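Local coordinates for adherence and virulence protein A (Streptococcus pneumoniae, PDB 6PON), which probably binds host fibronectin and thereby contributes to adherence and virulence of pneumococci, at residues G22-I27 with A86-I91; E101-N106 with Q115-I120. All blocks are in the same frame, centred on the assembly; numbering follows the deposited sequence.

Contact 1. Residues G22-I27 with A86-I91; sequences GRIQKI and ALIESI
Arg23 lays its guanidinium group flat against Leu87, whose CB sits 3.4 Å above the guanidinium plane, over the centre of the group. A bend at chi2 (-76°) folds the arginine chain back across the neighbouring strand, although its CB sets out away from it. The cationic end is steered further by Gly85, whose O accepts a hydrogen bond from Arg23 NH1; the approach of that same NH1 to Leu87 N brings together two donors and is no bond. Leu87, with CG anti to its backbone N (chi1 169°), carries CD1 to 3.3 Å from Gly22 O.

Around this pair runs a short backbone join, a single bridge with two hydrogen bonds between the outermost strands of two sheets. Ile88 N donates to Gly22 O at 3.0 Å and Ile24 N to Ala86 O at 2.9 Å, flanking the bridge between Arg23 and Leu87. Arg23 CA adds a CA-H...O contact of 3.2 Å to Ala86 O. In the buried part of the contact Ile24 and Ile88 meet nearly at a right angle, Ile24 CG1 lying 3.9 Å from Ile88 CD1, while Ile24 CD1 also approaches Ala86 CB.

The join ends after Ile24 on one strand and after Ile88 on the other; farther on, each carries a classic beta bulge, Gln25 and Lys26 facing Gln38, Glu89 and Ser90 facing Thr103. Four-stranded and five-stranded sheets thus meet edge to edge; Ile88 reaches Ile39 of strand 34-41, Ala86 touches Val104 of strand 99-107, and Ile91 packs on Val12 and Leu19 of helix 5-19.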
loop_
_atom_site.group_PDB
_atom_site.type_symbol
_atom_site.label_atom_id
_atom_site.label_comp_id
_atom_site.label_asym_id
_atom_site.label_seq_id
_atom_site.Cartn_x
_atom_site.Cartn_y
_atom_site.Cartn_z
ATOM N N GLY B 22 -27.697 30.269 11.330
ATOM C CA GLY B 22 -27.445 31.684 11.424
ATOM C C GLY B 22 -28.457 32.485 10.629
ATOM O O GLY B 22 -29.332 31.948 9.943
ATOM N N ARG B 23 -28.327 33.805 10.727
ATOM C CA ARG B 23 -29.195 34.741 10.030
ATOM C C ARG B 23 -28.332 35.633 9.164
ATOM O O ARG B 23 -27.322 36.159 9.636
ATOM C CB ARG B 23 -30.002 35.590 11.013
ATOM C CG ARG B 23 -31.138 34.849 11.701
ATOM C CD ARG B 23 -32.340 34.665 10.747
ATOM N NE ARG B 23 -33.413 33.869 11.354
ATOM C CZ ARG B 23 -34.586 33.594 10.773
ATOM N NH1 ARG B 23 -34.864 34.044 9.552
ATOM N NH2 ARG B 23 -35.492 32.862 11.418
ATOM N N ILE B 24 -28.716 35.787 7.899
ATOM C CA ILE B 24 -28.018 36.696 6.998
ATOM C C ILE B 24 -28.494 38.105 7.295
ATOM O O ILE B 24 -29.688 38.398 7.172
ATOM C CB ILE B 24 -28.269 36.340 5.530
ATOM C CG1 ILE B 24 -27.766 34.932 5.229
ATOM C CG2 ILE B 24 -27.592 37.352 4.623
ATOM C CD1 ILE B 24 -28.258 34.400 3.923
ATOM N N GLN B 25 -27.562 38.976 7.681
ATOM C CA GLN B 25 -27.885 40.326 8.106
ATOM C C GLN B 25 -27.523 41.392 7.091
ATOM O O GLN B 25 -28.077 42.493 7.156
ATOM C CB GLN B 25 -27.170 40.652 9.428
ATOM C CG GLN B 25 -27.835 40.084 10.675
ATOM C CD GLN B 25 -26.991 40.288 11.919
ATOM O OE1 GLN B 25 -25.766 40.377 11.842
ATOM N NE2 GLN B 25 -27.636 40.355 13.072
ATOM N N LYS B 26 -26.609 41.112 6.171
ATOM C CA LYS B 26 -26.166 42.138 5.239
ATOM C C LYS B 26 -25.646 41.452 3.983
ATOM O O LYS B 26 -25.072 40.364 4.055
ATOM C CB LYS B 26 -25.104 43.039 5.884
ATOM C CG LYS B 26 -24.995 44.396 5.250
ATOM C CD LYS B 26 -23.861 45.234 5.851
ATOM C CE LYS B 26 -23.609 46.511 5.005
ATOM N NZ LYS B 26 -22.564 47.416 5.593
ATOM N N ILE B 27 -25.882 42.074 2.829
ATOM C CA ILE B 27 -25.577 41.469 1.541
ATOM C C ILE B 27 -25.005 42.560 0.645
ATOM O O ILE B 27 -25.691 43.545 0.347
ATOM C CB ILE B 27 -26.828 40.829 0.902
ATOM C CG1 ILE B 27 -27.334 39.642 1.722
ATOM C CG2 ILE B 27 -26.562 40.367 -0.505
ATOM C CD1 ILE B 27 -28.783 39.811 2.190
ATOM N N ALA B 86 -32.602 36.204 6.177
ATOM C CA ALA B 86 -32.906 34.807 5.938
ATOM C C ALA B 86 -32.212 33.916 6.967
ATOM O O ALA B 86 -31.215 34.287 7.586
ATOM C CB ALA B 86 -32.502 34.407 4.520
ATOM N N LEU B 87 -32.772 32.727 7.156
ATOM C CA LEU B 87 -32.203 31.714 8.026
ATOM C C LEU B 87 -31.441 30.715 7.164
ATOM O O LEU B 87 -31.920 30.304 6.104
ATOM C CB LEU B 87 -33.296 31.006 8.830
ATOM C CG LEU B 87 -32.828 29.751 9.570
ATOM C CD1 LEU B 87 -31.963 30.141 10.761
ATOM C CD2 LEU B 87 -33.986 28.862 10.003
ATOM N N ILE B 88 -30.241 30.353 7.598
ATOM C CA ILE B 88 -29.397 29.446 6.833
ATOM C C ILE B 88 -29.742 28.025 7.253
ATOM O O ILE B 88 -29.472 27.621 8.385
ATOM C CB ILE B 88 -27.913 29.760 7.032
ATOM C CG1 ILE B 88 -27.582 31.089 6.352
ATOM C CG2 ILE B 88 -27.050 28.649 6.446
ATOM C CD1 ILE B 88 -26.210 31.593 6.625
ATOM N N GLU B 89 -30.345 27.263 6.345
ATOM C CA GLU B 89 -30.868 25.967 6.750
ATOM C C GLU B 89 -29.863 24.838 6.589
ATOM O O GLU B 89 -29.777 23.971 7.461
ATOM C CB GLU B 89 -32.146 25.658 5.977
ATOM C CG GLU B 89 -33.344 26.341 6.623
ATOM C CD GLU B 89 -34.614 26.202 5.828
ATOM O OE1 GLU B 89 -34.544 25.873 4.618
ATOM O OE2 GLU B 89 -35.689 26.425 6.428
ATOM N N SER B 90 -29.084 24.847 5.509
ATOM C CA SER B 90 -28.109 23.804 5.243
ATOM C C SER B 90 -27.023 24.379 4.343
ATOM O O SER B 90 -27.274 25.313 3.572
ATOM C CB SER B 90 -28.761 22.598 4.567
ATOM O OG SER B 90 -29.183 22.947 3.259
ATOM N N ILE B 91 -25.810 23.821 4.449
ATOM C CA ILE B 91 -24.701 24.202 3.580
ATOM C C ILE B 91 -24.056 22.919 3.083
ATOM O O ILE B 91 -23.522 22.141 3.880
ATOM C CB ILE B 91 -23.665 25.091 4.293
ATOM C CG1 ILE B 91 -24.295 26.401 4.760
ATOM C CG2 ILE B 91 -22.484 25.389 3.372
ATOM C CD1 ILE B 91 -23.382 27.207 5.636
#

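Contact 2. Residues E101-N106 with Q115-I120; sequences EITVSN and QATLII
Strands 101-106 and 115-120 run antiparallel, their directions 159° apart and their axes approaching to 4.5 Å, with Ile102-Leu118 and Val104-Ala116 as hydrogen-bonded pairs. They form a beta hairpin within the five-stranded antiparallel sheet, and illustrate how the two faces of one ladder can differ in character.

On the face of Ile102, Val104, Ala116 and Leu118 the contacts are apolar: Ile102 CB lies 4.2 Å from Leu118 CB, and Ala116 and Leu118 also touch Leu131 of the next strand, 128-133. The opposite face is mixed. Glu101 and Ile119 lie side by side and point the same way, the extended glutamate chain placing CG 3.9 Å from Ile119 CG1 and OE2 equally near Ile119 CD1. Glu101 CB also meets Thr117 CG2 diagonally at 3.8 Å. Farther along, Gln115 leans over the paired strand, its CG resting 4.0 Å from Ser105 CB and its NE2 slanting past Thr103 CG2. The polar ends of Gln115 and Ser105 both turn to Glu89, NE2 bonding to one carboxylate oxygen and OG to the other, which adds a side-chain link to the backbone bonds already joining the hairpin to strand 87-93.

Val104 holds CG2 between its backbone N and carbonyl carbon (chi1 -56° for CG1), bringing that methyl to 3.3 Å from Ala116 O, the oxygen that also accepts the hydrogen bond from Val104 N, at 2.9 Å, with the donor nearly on the line of the carbonyl bond.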
loop_
_atom_site.group_PDB
_atom_site.type_symbol
_atom_site.label_atom_id
_atom_site.label_comp_id
_atom_site.label_asym_id
_atom_site.label_seq_id
_atom_site.Cartn_x
_atom_site.Cartn_y
_atom_site.Cartn_z
ATOM N N GLU B 101 -24.048 24.602 -2.234
ATOM C CA GLU B 101 -25.441 25.001 -2.179
ATOM C C GLU B 101 -25.799 25.358 -0.745
ATOM O O GLU B 101 -25.534 24.586 0.187
ATOM C CB GLU B 101 -26.355 23.900 -2.711
ATOM C CG GLU B 101 -26.139 23.649 -4.203
ATOM C CD GLU B 101 -27.086 22.626 -4.775
ATOM O OE1 GLU B 101 -27.719 21.892 -3.996
ATOM O OE2 GLU B 101 -27.205 22.568 -6.012
ATOM N N ILE B 102 -26.393 26.536 -0.590
ATOM C CA ILE B 102 -26.784 27.095 0.686
ATOM C C ILE B 102 -28.290 27.272 0.622
ATOM O O ILE B 102 -28.789 28.116 -0.141
ATOM C CB ILE B 102 -26.090 28.437 0.964
ATOM C CG1 ILE B 102 -24.575 28.247 0.995
ATOM C CG2 ILE B 102 -26.658 29.056 2.255
ATOM C CD1 ILE B 102 -23.786 29.530 1.004
ATOM N N THR B 103 -29.014 26.489 1.409
ATOM C CA THR B 103 -30.462 26.604 1.437
ATOM C C THR B 103 -30.868 27.554 2.555
ATOM O O THR B 103 -30.331 27.499 3.671
ATOM C CB THR B 103 -31.128 25.239 1.614
ATOM O OG1 THR B 103 -30.565 24.326 0.676
ATOM C CG2 THR B 103 -32.586 25.339 1.309
ATOM N N VAL B 104 -31.803 28.445 2.230
ATOM C CA VAL B 104 -32.277 29.477 3.139
ATOM C C VAL B 104 -33.791 29.534 3.078
ATOM O O VAL B 104 -34.423 29.183 2.077
ATOM C CB VAL B 104 -31.720 30.874 2.809
ATOM C CG1 VAL B 104 -30.212 30.852 2.793
ATOM C CG2 VAL B 104 -32.295 31.352 1.473
ATOM N N SER B 105 -34.365 30.009 4.168
ATOM C CA SER B 105 -35.780 30.289 4.241
ATOM C C SER B 105 -35.946 31.690 4.805
ATOM O O SER B 105 -35.112 32.164 5.584
ATOM C CB SER B 105 -36.507 29.247 5.099
ATOM O OG SER B 105 -35.872 29.111 6.346
ATOM N N ASN B 106 -37.022 32.351 4.395
ATOM C CA ASN B 106 -37.274 33.736 4.760
ATOM C C ASN B 106 -38.781 33.974 4.712
ATOM O O ASN B 106 -39.566 33.084 4.360
ATOM C CB ASN B 106 -36.513 34.682 3.824
ATOM C CG ASN B 106 -36.145 35.996 4.483
ATOM O OD1 ASN B 106 -36.675 36.348 5.532
ATOM N ND2 ASN B 106 -35.225 36.731 3.864
ATOM N N GLN B 115 -38.509 29.930 0.245
ATOM C CA GLN B 115 -37.242 29.205 0.296
ATOM C C GLN B 115 -36.430 29.475 -0.967
ATOM O O GLN B 115 -36.984 29.654 -2.053
ATOM C CB GLN B 115 -37.441 27.691 0.428
ATOM C CG GLN B 115 -37.176 27.116 1.821
ATOM C CD GLN B 115 -36.988 25.575 1.833
ATOM O OE1 GLN B 115 -37.556 24.851 1.010
ATOM N NE2 GLN B 115 -36.172 25.087 2.767
ATOM N N ALA B 116 -35.105 29.481 -0.827
ATOM C CA ALA B 116 -34.242 29.669 -1.982
ATOM C C ALA B 116 -32.901 29.007 -1.717
ATOM O O ALA B 116 -32.527 28.750 -0.569
ATOM C CB ALA B 116 -34.061 31.163 -2.312
ATOM N N THR B 117 -32.170 28.739 -2.792
ATOM C CA THR B 117 -30.851 28.118 -2.710
ATOM C C THR B 117 -29.822 29.057 -3.322
ATOM O O THR B 117 -29.976 29.485 -4.472
ATOM C CB THR B 117 -30.808 26.780 -3.444
ATOM O OG1 THR B 117 -31.943 25.984 -3.084
ATOM C CG2 THR B 117 -29.513 26.033 -3.096
ATOM N N LEU B 118 -28.787 29.386 -2.559
ATOM C CA LEU B 118 -27.692 30.206 -3.053
ATOM C C LEU B 118 -26.575 29.258 -3.464
ATOM O O LEU B 118 -26.090 28.486 -2.636
ATOM C CB LEU B 118 -27.230 31.199 -1.984
ATOM C CG LEU B 118 -26.055 32.126 -2.313
ATOM C CD1 LEU B 118 -26.398 33.088 -3.437
ATOM C CD2 LEU B 118 -25.615 32.867 -1.066
ATOM N N ILE B 119 -26.198 29.290 -4.742
ATOM C CA ILE B 119 -25.291 28.318 -5.343
ATOM C C ILE B 119 -24.053 29.038 -5.859
ATOM O O ILE B 119 -24.170 30.004 -6.627
ATOM C CB ILE B 119 -25.948 27.563 -6.512
ATOM C CG1 ILE B 119 -27.262 26.897 -6.100
ATOM C CG2 ILE B 119 -24.947 26.569 -7.122
ATOM C CD1 ILE B 119 -28.001 26.215 -7.275
ATOM N N ILE B 120 -22.868 28.542 -5.485
ATOM C CA ILE B 120 -21.623 29.005 -6.085
ATOM C C ILE B 120 -20.994 27.839 -6.836
ATOM O O ILE B 120 -20.862 26.740 -6.291
ATOM C CB ILE B 120 -20.641 29.608 -5.054
ATOM C CG1 ILE B 120 -19.360 30.063 -5.757
ATOM C CG2 ILE B 120 -20.296 28.622 -3.902
ATOM C CD1 ILE B 120 -18.353 30.748 -4.840
#

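In the fold
From the N terminus, the chain passes helix 5-19 and enters strand 23-28, the first half of contact 1. It then completes the four-stranded sheet and helix 74-83 before residues 86-91 close this long loop of 58 residues. Contact 2 opens only afterwards, and its hairpin closes after a mere eight residues, so the two contacts follow in series, neither nesting nor crossing. Their centres are 9 Å apart, because strands 87-93 and 99-107 are neighbours in the same sheet. Contact 1 therefore couples one sheet to the edge of another, and contact 2 joins the second and third strands of that second sheet, beyond which lie 128-133 and, at the far edge, 139-142.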